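Local coordinates for protein mandelate racemase (Bordetella bronchiseptica, PDB 3OP2) that binds magnesium and, as an enolase-superfamily member related to mandelate racemase, probably abstracts the alpha proton of a carboxylate substrate not yet identified, at residues A[200-205]-A[224-229]; A[142-147]-A[327-332]; A[71-76]-A[86-91]. All coordinates share one frame; numbering follows the deposited sequence.

From the N terminus, interaction 3 closes first: a short loop of nine residues brings 71-76 back against helix 81-91 within the N-terminal domain. Strand 139-146 then opens the barrel, and its partner 327-332 arrives only about 180 residues later, so interaction 2 closes a loop that holds most of the barrel. Interaction 1 lies within that loop and joins neighbouring strands through a single beta-alpha-beta unit. Interactions 1 and 2 touch, W225 resting on M327 and Y142, and both reach the bound 2-oxoglutaric acid. Interaction 3 stands apart, its centre about 37 Å from that of interaction 1 and 36 Å from that of interaction 2.

Interaction 1 (A[200-205]-A[224-229]); sequences VDANQS and YWFEEP. With MG (magnesium ion), chain C; AKG (2-oxoglutaric acid), chain D.
Two neighbouring parallel strands, 197-201 and 225-227, pair here at the C-terminal ends of the barrel strands, where their acidic side chains D201 and E227 share a magnesium ion. E227 N donates to V200 O (2.9 Å), and A202 N meets E227 O almost straight, at 178°. Past the strand ends, Q204 N grips E228 O (2.8 Å), tying the type I' turn 202-205 to the other segment. D201 OD2 and E227 OE2 each lie 2.1 Å from the magnesium; their carboxylate planes are 33° apart, and the metal probably offsets their mutual repulsion. E227 reaches it on an extended chain, CG anti to the backbone N (chi1 178°), while K171 pairs with its OE1. The other oxygen of D201, OD1, accepts from N203 N in an Asx turn and from a metal-bound water, and N203 ND2 donates to the ligand's O5 (2.9 Å). On the helix-facing side, V200 CG1 and A202 CB lean obliquely on the F226 ring. With E254 and two oxygens of 2-oxoglutaric acid also in the shell, this is the carboxylate-lined magnesium site of the enolase superfamily, set in its modified TIM barrel.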
loop_
_atom_site.group_PDB
_atom_site.type_symbol
_atom_site.label_atom_id
_atom_site.label_comp_id
_atom_site.label_asym_id
_atom_site.label_seq_id
_atom_site.Cartn_x
_atom_site.Cartn_y
_atom_site.Cartn_z
ATOM N N VAL A 200 -25.771 -5.733 3.691
ATOM C CA VAL A 200 -25.783 -4.347 3.254
ATOM C C VAL A 200 -24.339 -3.887 3.062
ATOM O O VAL A 200 -23.474 -4.315 3.808
ATOM C CB VAL A 200 -26.572 -3.538 4.306
ATOM C CG1 VAL A 200 -25.869 -2.276 4.759
ATOM C CG2 VAL A 200 -28.001 -3.347 3.874
ATOM N N ASP A 201 -24.074 -3.060 2.042
ATOM C CA ASP A 201 -22.704 -2.589 1.725
ATOM C C ASP A 201 -22.743 -1.076 1.482
ATOM O O ASP A 201 -23.434 -0.609 0.560
ATOM C CB ASP A 201 -22.148 -3.322 0.485
ATOM C CG ASP A 201 -20.651 -3.089 0.249
ATOM O OD1 ASP A 201 -20.078 -2.045 0.652
ATOM O OD2 ASP A 201 -20.018 -3.974 -0.380
ATOM N N ALA A 202 -22.015 -0.315 2.298
ATOM C CA ALA A 202 -22.065 1.152 2.190
ATOM C C ALA A 202 -20.918 1.734 1.366
ATOM O O ALA A 202 -20.909 2.916 1.060
ATOM C CB ALA A 202 -22.115 1.800 3.573
ATOM N N ASN A 203 -19.959 0.887 1.019
ATOM C CA ASN A 203 -18.815 1.268 0.202
ATOM C C ASN A 203 -18.081 2.493 0.745
ATOM O O ASN A 203 -17.658 3.355 -0.026
ATOM C CB ASN A 203 -19.237 1.449 -1.279
ATOM C CG ASN A 203 -19.680 0.145 -1.919
ATOM O OD1 ASN A 203 -20.876 -0.109 -2.086
ATOM N ND2 ASN A 203 -18.716 -0.706 -2.247
ATOM N N GLN A 204 -17.930 2.550 2.077
ATOM C CA GLN A 204 -17.203 3.621 2.767
ATOM C C GLN A 204 -17.852 5.005 2.613
ATOM O O GLN A 204 -17.181 6.020 2.804
ATOM C CB GLN A 204 -15.748 3.717 2.269
ATOM C CG GLN A 204 -14.964 2.416 2.177
ATOM C CD GLN A 204 -13.509 2.660 1.805
ATOM O OE1 GLN A 204 -12.727 3.187 2.604
ATOM N NE2 GLN A 204 -13.137 2.279 0.587
ATOM N N SER A 205 -19.135 5.060 2.271
ATOM C CA SER A 205 -19.780 6.346 1.909
ATOM C C SER A 205 -20.360 7.131 3.087
ATOM O O SER A 205 -20.977 8.202 2.893
ATOM C CB SER A 205 -20.891 6.115 0.891
ATOM O OG SER A 205 -21.942 5.398 1.510
ATOM N N TYR A 224 -27.784 -8.978 8.267
ATOM C CA TYR A 224 -26.733 -9.900 8.673
ATOM C C TYR A 224 -25.432 -9.145 8.949
ATOM O O TYR A 224 -24.797 -9.343 9.988
ATOM C CB TYR A 224 -26.549 -10.964 7.593
ATOM C CG TYR A 224 -25.586 -12.071 7.925
ATOM C CD1 TYR A 224 -26.005 -13.197 8.630
ATOM C CD2 TYR A 224 -24.254 -12.000 7.522
ATOM C CE1 TYR A 224 -25.122 -14.222 8.928
ATOM C CE2 TYR A 224 -23.360 -13.022 7.815
ATOM C CZ TYR A 224 -23.800 -14.124 8.518
ATOM O OH TYR A 224 -22.911 -15.143 8.799
ATOM N N TRP A 225 -25.029 -8.291 8.014
ATOM C CA TRP A 225 -23.876 -7.421 8.229
ATOM C C TRP A 225 -24.009 -6.057 7.590
ATOM O O TRP A 225 -24.902 -5.819 6.769
ATOM C CB TRP A 225 -22.545 -8.092 7.858
ATOM C CG TRP A 225 -22.192 -8.247 6.383
ATOM C CD1 TRP A 225 -22.351 -7.322 5.385
ATOM C CD2 TRP A 225 -21.534 -9.377 5.778
ATOM N NE1 TRP A 225 -21.867 -7.826 4.197
ATOM C CE2 TRP A 225 -21.364 -9.081 4.410
ATOM C CE3 TRP A 225 -21.090 -10.619 6.264
ATOM C CZ2 TRP A 225 -20.764 -9.979 3.510
ATOM C CZ3 TRP A 225 -20.502 -11.523 5.372
ATOM C CH2 TRP A 225 -20.350 -11.195 4.000
ATOM N N PHE A 226 -23.083 -5.190 7.988
ATOM C CA PHE A 226 -22.981 -3.825 7.572
ATOM C C PHE A 226 -21.542 -3.732 7.042
ATOM O O PHE A 226 -20.576 -3.656 7.819
ATOM C CB PHE A 226 -23.182 -2.934 8.825
ATOM C CG PHE A 226 -23.299 -1.430 8.550
ATOM C CD1 PHE A 226 -23.405 -0.920 7.258
ATOM C CD2 PHE A 226 -23.348 -0.536 9.623
ATOM C CE1 PHE A 226 -23.539 0.488 7.035
ATOM C CE2 PHE A 226 -23.487 0.856 9.429
ATOM C CZ PHE A 226 -23.584 1.374 8.133
ATOM N N GLU A 227 -21.408 -3.739 5.720
ATOM C CA GLU A 227 -20.109 -3.824 5.044
ATOM C C GLU A 227 -19.573 -2.440 4.666
ATOM O O GLU A 227 -20.333 -1.564 4.217
ATOM C CB GLU A 227 -20.227 -4.737 3.797
ATOM C CG GLU A 227 -18.925 -4.883 2.962
ATOM C CD GLU A 227 -19.021 -5.956 1.866
ATOM O OE1 GLU A 227 -19.875 -6.856 1.944
ATOM O OE2 GLU A 227 -18.207 -5.902 0.921
ATOM N N GLU A 228 -18.266 -2.250 4.853
ATOM C CA GLU A 228 -17.611 -0.947 4.675
ATOM C C GLU A 228 -18.524 0.237 5.075
ATOM O O GLU A 228 -18.872 1.081 4.238
ATOM C CB GLU A 228 -17.089 -0.791 3.242
ATOM C CG GLU A 228 -15.965 -1.772 2.867
ATOM C CD GLU A 228 -15.187 -1.320 1.628
ATOM O OE1 GLU A 228 -15.816 -1.032 0.584
ATOM O OE2 GLU A 228 -13.942 -1.260 1.698
ATOM N N PRO A 229 -18.935 0.284 6.358
ATOM C CA PRO A 229 -19.834 1.355 6.776
ATOM C C PRO A 229 -19.121 2.697 6.741
ATOM O O PRO A 229 -19.760 3.727 6.552
ATOM C CB PRO A 229 -20.197 0.963 8.211
ATOM C CG PRO A 229 -19.042 0.167 8.694
ATOM C CD PRO A 229 -18.537 -0.582 7.492
HETATM MG MG MG C . -17.972 -4.532 -0.624
HETATM C C1 AKG D . -18.307 -5.779 -3.300
HETATM O O1 AKG D . -18.229 -6.680 -4.159
HETATM O O2 AKG D . -18.384 -6.036 -2.073
HETATM C C2 AKG D . -18.279 -4.376 -3.711
HETATM O O5 AKG D . -18.319 -3.520 -2.838
HETATM C C3 AKG D . -18.157 -3.954 -5.162
HETATM C C4 AKG D . -19.368 -4.394 -5.982
HETATM C C5 AKG D . -19.561 -3.544 -7.232
HETATM O O3 AKG D . -18.576 -3.213 -7.940
HETATM O O4 AKG D . -20.726 -3.204 -7.542
HETATM O O HOH W 1 -17.596 -2.608 0.219
HETATM O O HOH W 2 -15.682 0.494 -1.698
#

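Interaction 2 (A[142-147]-A[327-332]); sequences YASSIY and MFEWDI. With AKG (2-oxoglutaric acid), chain D.
The Y142 ring carries the backbone of E329 on one face, the E329 CA lying 3.7 Å from the ring centroid in a CH-pi contact, while M327 O meets the ring edge near its plane, 3.3 Å from Y142 CE2. The M327 side chain, a selenomethionine bent at both chi2 and chi3, sets its SE obliquely to the same ring in a Met-aromatic contact. Y142 CG occupies the position between the backbone N and the carbonyl carbon (chi1 74°), which swings the ring across toward the partner strand. There the phenol crosses the E329 side chain obliquely, with Y142 OH 3.2 Å from E329 CB; ring and carboxylate planes differ by only 25°. The hydroxyl is hydrogen-bonded to K171. Further along the same side, S144 OG donates to E329 OE2 (3.0 Å) on the anti lone pair, away from the other carboxylate oxygen. E329 OE2 also forms a salt bridge with K171 and lies 2.6 Å from O1 of 2-oxoglutaric acid; S144 and K171 probably restrict the carboxylate's rotation.

Beneath the side chains runs a parallel ladder: Y142 N to F328 O, W330 N to Y142 O, S144 N to W330 O, and I332 N to S144 O, the last 3.0 Å long and nearly straight at 172°. I332 CG1 folds onto S144 O, and its CG2 faces A143 CB. This ladder seals the barrel, since strand 328-331 here meets strand 139-146, whose other side pairs with strand 169-173. Outside, F328 and W330 pack on helix 309-321, whereas A143 and I332 meet W162 of helix 152-164.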
loop_
_atom_site.group_PDB
_atom_site.type_symbol
_atom_site.label_atom_id
_atom_site.label_comp_id
_atom_site.label_asym_id
_atom_site.label_seq_id
_atom_site.Cartn_x
_atom_site.Cartn_y
_atom_site.Cartn_z
ATOM N N TYR A 142 -24.099 -15.868 -1.219
ATOM C CA TYR A 142 -25.017 -14.741 -1.341
ATOM C C TYR A 142 -24.883 -14.061 -2.710
ATOM O O TYR A 142 -23.806 -14.086 -3.327
ATOM C CB TYR A 142 -24.892 -13.757 -0.162
ATOM C CG TYR A 142 -23.666 -12.885 -0.149
ATOM C CD1 TYR A 142 -23.668 -11.643 -0.795
ATOM C CD2 TYR A 142 -22.512 -13.273 0.533
ATOM C CE1 TYR A 142 -22.549 -10.817 -0.777
ATOM C CE2 TYR A 142 -21.378 -12.442 0.560
ATOM C CZ TYR A 142 -21.413 -11.216 -0.098
ATOM O OH TYR A 142 -20.305 -10.391 -0.100
ATOM N N ALA A 143 -25.989 -13.483 -3.172
ATOM C CA ALA A 143 -26.046 -12.761 -4.449
ATOM C C ALA A 143 -25.548 -11.341 -4.292
ATOM O O ALA A 143 -26.101 -10.575 -3.511
ATOM C CB ALA A 143 -27.479 -12.753 -5.000
ATOM N N SER A 144 -24.511 -10.990 -5.044
ATOM C CA SER A 144 -23.913 -9.651 -4.957
ATOM C C SER A 144 -23.885 -8.931 -6.315
ATOM O O SER A 144 -23.250 -9.410 -7.255
ATOM C CB SER A 144 -22.497 -9.732 -4.389
ATOM O OG SER A 144 -21.897 -8.450 -4.346
ATOM N N SER A 145 -24.548 -7.781 -6.426
ATOM C CA SER A 145 -25.308 -7.143 -5.349
ATOM C C SER A 145 -26.449 -6.327 -5.942
ATOM O O SER A 145 -26.440 -6.001 -7.130
ATOM C CB SER A 145 -24.405 -6.233 -4.497
ATOM O OG SER A 145 -23.639 -5.355 -5.305
ATOM N N ILE A 146 -27.436 -6.013 -5.114
ATOM C CA ILE A 146 -28.547 -5.175 -5.526
ATOM C C ILE A 146 -28.108 -3.712 -5.434
ATOM O O ILE A 146 -27.584 -3.273 -4.403
ATOM C CB ILE A 146 -29.806 -5.425 -4.659
ATOM C CG1 ILE A 146 -30.210 -6.910 -4.696
ATOM C CG2 ILE A 146 -30.958 -4.543 -5.120
ATOM C CD1 ILE A 146 -31.390 -7.279 -3.797
ATOM N N TYR A 147 -28.311 -2.975 -6.524
ATOM C CA TYR A 147 -27.980 -1.552 -6.598
ATOM C C TYR A 147 -28.888 -0.709 -5.696
ATOM O O TYR A 147 -30.042 -1.070 -5.453
ATOM C CB TYR A 147 -28.077 -1.076 -8.047
ATOM C CG TYR A 147 -27.304 0.186 -8.341
ATOM C CD1 TYR A 147 -25.910 0.198 -8.304
ATOM C CD2 TYR A 147 -27.965 1.364 -8.677
ATOM C CE1 TYR A 147 -25.190 1.356 -8.593
ATOM C CE2 TYR A 147 -27.256 2.527 -8.963
ATOM C CZ TYR A 147 -25.874 2.518 -8.917
ATOM O OH TYR A 147 -25.176 3.670 -9.204
HETATM N N MSE A 327 -20.524 -17.312 4.200
HETATM C CA MSE A 327 -21.365 -16.258 3.607
HETATM C C MSE A 327 -20.600 -15.761 2.393
HETATM O O MSE A 327 -19.950 -14.702 2.439
HETATM C CB MSE A 327 -21.646 -15.128 4.608
HETATM C CG MSE A 327 -22.676 -14.076 4.113
HETATM SE SE MSE A 327 -24.420 -14.795 3.526
HETATM C CE MSE A 327 -25.237 -15.125 5.258
ATOM N N PHE A 328 -20.672 -16.567 1.322
ATOM C CA PHE A 328 -19.728 -16.491 0.214
ATOM C C PHE A 328 -20.262 -15.649 -0.940
ATOM O O PHE A 328 -21.307 -15.955 -1.526
ATOM C CB PHE A 328 -19.364 -17.903 -0.264
ATOM C CG PHE A 328 -18.221 -17.945 -1.266
ATOM C CD1 PHE A 328 -16.899 -17.956 -0.836
ATOM C CD2 PHE A 328 -18.476 -17.982 -2.638
ATOM C CE1 PHE A 328 -15.837 -18.000 -1.759
ATOM C CE2 PHE A 328 -17.427 -18.022 -3.575
ATOM C CZ PHE A 328 -16.111 -18.035 -3.137
ATOM N N GLU A 329 -19.520 -14.594 -1.255
ATOM C CA GLU A 329 -19.906 -13.626 -2.263
ATOM C C GLU A 329 -19.927 -14.233 -3.659
ATOM O O GLU A 329 -18.897 -14.737 -4.150
ATOM C CB GLU A 329 -18.975 -12.416 -2.235
ATOM C CG GLU A 329 -19.345 -11.370 -3.265
ATOM C CD GLU A 329 -18.543 -10.096 -3.143
ATOM O OE1 GLU A 329 -17.327 -10.162 -2.863
ATOM O OE2 GLU A 329 -19.147 -9.025 -3.344
ATOM N N TRP A 330 -21.103 -14.183 -4.281
ATOM C CA TRP A 330 -21.236 -14.562 -5.678
ATOM C C TRP A 330 -21.644 -13.366 -6.537
ATOM O O TRP A 330 -22.792 -12.942 -6.517
ATOM C CB TRP A 330 -22.190 -15.751 -5.883
ATOM C CG TRP A 330 -21.909 -16.444 -7.202
ATOM C CD1 TRP A 330 -22.437 -16.123 -8.418
ATOM C CD2 TRP A 330 -20.989 -17.533 -7.440
ATOM N NE1 TRP A 330 -21.926 -16.954 -9.393
ATOM C CE2 TRP A 330 -21.030 -17.820 -8.820
ATOM C CE3 TRP A 330 -20.145 -18.295 -6.618
ATOM C CZ2 TRP A 330 -20.255 -18.842 -9.400
ATOM C CZ3 TRP A 330 -19.377 -19.317 -7.201
ATOM C CH2 TRP A 330 -19.445 -19.579 -8.578
ATOM N N ASP A 331 -20.664 -12.826 -7.268
ATOM C CA ASP A 331 -20.864 -11.759 -8.259
ATOM C C ASP A 331 -21.915 -12.211 -9.277
ATOM O O ASP A 331 -21.668 -13.120 -10.066
ATOM C CB ASP A 331 -19.504 -11.440 -8.929
ATOM C CG ASP A 331 -19.621 -10.643 -10.235
ATOM O OD1 ASP A 331 -20.587 -9.863 -10.404
ATOM O OD2 ASP A 331 -18.705 -10.793 -11.088
ATOM N N ILE A 332 -23.094 -11.601 -9.225
ATOM C CA ILE A 332 -24.192 -12.024 -10.093
ATOM C C ILE A 332 -24.384 -11.140 -11.351
ATOM O O ILE A 332 -25.325 -11.342 -12.126
ATOM C CB ILE A 332 -25.529 -12.191 -9.305
ATOM C CG1 ILE A 332 -25.802 -10.996 -8.390
ATOM C CG2 ILE A 332 -25.504 -13.468 -8.474
ATOM C CD1 ILE A 332 -26.135 -9.675 -9.105
HETATM C C1 AKG D . -18.307 -5.779 -3.300
HETATM O O1 AKG D . -18.229 -6.680 -4.159
HETATM O O2 AKG D . -18.384 -6.036 -2.073
HETATM C C2 AKG D . -18.279 -4.376 -3.711
HETATM O O5 AKG D . -18.319 -3.520 -2.838
HETATM C C3 AKG D . -18.157 -3.954 -5.162
HETATM C C4 AKG D . -19.368 -4.394 -5.982
HETATM C C5 AKG D . -19.561 -3.544 -7.232
HETATM O O3 AKG D . -18.576 -3.213 -7.940
HETATM O O4 AKG D . -20.726 -3.204 -7.542
#

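Interaction 3 (A[71-76]-A[86-91]); sequences PQLIGE and HKVFHG
K87 NZ is held by two acceptors on the facing segment, E76 OE2 at 2.7 Å in a salt bridge and the backbone Q72 O at 2.9 Å. The lysine is fully stretched, CG anti to the backbone N (chi1 -179°) and every later torsion close to 180°, and this full length carries the ammonium group from its helix across to the end of the other. E76 arrives from the opposite direction, its chain bent at chi2 (-79°), and NZ meets OE2 on the anti side, 32° out of the carboxylate plane. The grip on Q72 O places a positive charge at the closing end of helix 58-73, where it would probably interact favourably with the helix dipole.

A type II turn from L73 to E76, closed by E76 N donating to L73 O at 2.8 Å, returns the chain so that the glutamate faces the lysine. On the inner side, L73 CD1 touches V88 CG2 at 3.6 Å, the two side chains crossing at about a right angle; both also pack on helix 102-121, L73 on V110 and V88 on M107. The Q72 side chain reaches toward helix 81-91, its OE1 ending near V88 CA, while its NE2 turns back to V68 O of its own helix. A small apolar contact, with the K87 salt bridge and hydrogen bond on its outer side, thus joins two successive helices of the helical part in the alpha+beta N-terminal domain of the enolase superfamily.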
loop_
_atom_site.group_PDB
_atom_site.type_symbol
_atom_site.label_atom_id
_atom_site.label_comp_id
_atom_site.label_asym_id
_atom_site.label_seq_id
_atom_site.Cartn_x
_atom_site.Cartn_y
_atom_site.Cartn_z
ATOM N N PRO A 71 11.720 -12.113 -12.082
ATOM C CA PRO A 71 13.160 -12.327 -11.989
ATOM C C PRO A 71 13.576 -12.983 -10.677
ATOM O O PRO A 71 14.583 -13.693 -10.630
ATOM C CB PRO A 71 13.728 -10.904 -12.060
ATOM C CG PRO A 71 12.739 -10.155 -12.861
ATOM C CD PRO A 71 11.403 -10.719 -12.457
ATOM N N GLN A 72 12.806 -12.760 -9.620
ATOM C CA GLN A 72 13.155 -13.310 -8.318
ATOM C C GLN A 72 12.766 -14.786 -8.206
ATOM O O GLN A 72 13.198 -15.478 -7.286
ATOM C CB GLN A 72 12.532 -12.476 -7.198
ATOM C CG GLN A 72 13.029 -11.033 -7.172
ATOM C CD GLN A 72 12.388 -10.217 -6.070
ATOM O OE1 GLN A 72 12.776 -10.312 -4.903
ATOM N NE2 GLN A 72 11.401 -9.403 -6.434
ATOM N N LEU A 73 11.976 -15.269 -9.160
ATOM C CA LEU A 73 11.483 -16.646 -9.121
ATOM C C LEU A 73 12.097 -17.571 -10.163
ATOM O O LEU A 73 12.069 -18.786 -9.997
ATOM C CB LEU A 73 9.969 -16.661 -9.313
ATOM C CG LEU A 73 9.011 -16.603 -8.121
ATOM C CD1 LEU A 73 9.492 -15.732 -6.986
ATOM C CD2 LEU A 73 7.679 -16.112 -8.625
ATOM N N ILE A 74 12.597 -17.003 -11.256
ATOM C CA ILE A 74 13.107 -17.813 -12.353
ATOM C C ILE A 74 14.226 -18.662 -11.771
ATOM O O ILE A 74 15.103 -18.144 -11.094
ATOM C CB ILE A 74 13.603 -16.953 -13.556
ATOM C CG1 ILE A 74 12.509 -15.990 -14.055
ATOM C CG2 ILE A 74 14.119 -17.834 -14.707
ATOM C CD1 ILE A 74 11.232 -16.651 -14.569
ATOM N N GLY A 75 14.134 -19.972 -11.977
ATOM C CA GLY A 75 15.155 -20.902 -11.496
ATOM C C GLY A 75 14.836 -21.498 -10.139
ATOM O O GLY A 75 15.430 -22.500 -9.746
ATOM N N GLU A 76 13.896 -20.890 -9.421
ATOM C CA GLU A 76 13.532 -21.352 -8.082
ATOM C C GLU A 76 12.609 -22.565 -8.134
ATOM O O GLU A 76 11.879 -22.767 -9.115
ATOM C CB GLU A 76 12.877 -20.221 -7.274
ATOM C CG GLU A 76 13.822 -19.110 -6.890
ATOM C CD GLU A 76 14.698 -19.467 -5.695
ATOM O OE1 GLU A 76 14.448 -20.502 -5.037
ATOM O OE2 GLU A 76 15.637 -18.707 -5.412
ATOM N N HIS A 86 8.211 -15.004 1.074
ATOM C CA HIS A 86 9.084 -14.167 1.874
ATOM C C HIS A 86 10.357 -13.668 1.165
ATOM O O HIS A 86 10.857 -12.594 1.495
ATOM C CB HIS A 86 9.415 -14.899 3.164
ATOM C CG HIS A 86 8.222 -15.095 4.054
ATOM N ND1 HIS A 86 7.876 -14.196 5.043
ATOM C CD2 HIS A 86 7.284 -16.074 4.089
ATOM C CE1 HIS A 86 6.791 -14.625 5.665
ATOM N NE2 HIS A 86 6.411 -15.762 5.106
ATOM N N LYS A 87 10.872 -14.434 0.196
ATOM C CA LYS A 87 11.964 -13.957 -0.665
ATOM C C LYS A 87 11.528 -12.706 -1.439
ATOM O O LYS A 87 12.271 -11.733 -1.545
ATOM C CB LYS A 87 12.418 -15.042 -1.650
ATOM C CG LYS A 87 13.564 -14.581 -2.551
ATOM C CD LYS A 87 13.908 -15.580 -3.645
ATOM C CE LYS A 87 15.165 -15.131 -4.386
ATOM N NZ LYS A 87 15.458 -15.979 -5.573
ATOM N N VAL A 88 10.316 -12.748 -1.973
ATOM C CA VAL A 88 9.749 -11.631 -2.719
ATOM C C VAL A 88 9.385 -10.471 -1.801
ATOM O O VAL A 88 9.832 -9.343 -2.017
ATOM C CB VAL A 88 8.519 -12.087 -3.553
ATOM C CG1 VAL A 88 7.699 -10.885 -4.083
ATOM C CG2 VAL A 88 8.980 -12.978 -4.701
ATOM N N PHE A 89 8.585 -10.764 -0.775
ATOM C CA PHE A 89 8.015 -9.738 0.099
ATOM C C PHE A 89 9.082 -8.953 0.838
ATOM O O PHE A 89 8.941 -7.746 1.014
ATOM C CB PHE A 89 7.025 -10.353 1.092
ATOM C CG PHE A 89 6.369 -9.351 2.015
ATOM C CD1 PHE A 89 5.192 -8.706 1.642
ATOM C CD2 PHE A 89 6.919 -9.069 3.272
ATOM C CE1 PHE A 89 4.572 -7.785 2.497
ATOM C CE2 PHE A 89 6.311 -8.151 4.135
ATOM C CZ PHE A 89 5.133 -7.506 3.747
ATOM N N HIS A 90 10.143 -9.629 1.268
ATOM C CA HIS A 90 11.184 -8.977 2.056
ATOM C C HIS A 90 12.398 -8.566 1.216
ATOM O O HIS A 90 13.211 -7.735 1.640
ATOM C CB HIS A 90 11.580 -9.852 3.249
ATOM C CG HIS A 90 10.467 -10.064 4.228
ATOM N ND1 HIS A 90 10.100 -9.113 5.156
ATOM C CD2 HIS A 90 9.625 -11.109 4.410
ATOM C CE1 HIS A 90 9.087 -9.568 5.874
ATOM N NE2 HIS A 90 8.779 -10.777 5.440
ATOM N N GLY A 91 12.500 -9.131 0.017
ATOM C CA GLY A 91 13.576 -8.798 -0.908
ATOM C C GLY A 91 13.310 -7.521 -1.682
ATOM O O GLY A 91 14.150 -6.612 -1.684
#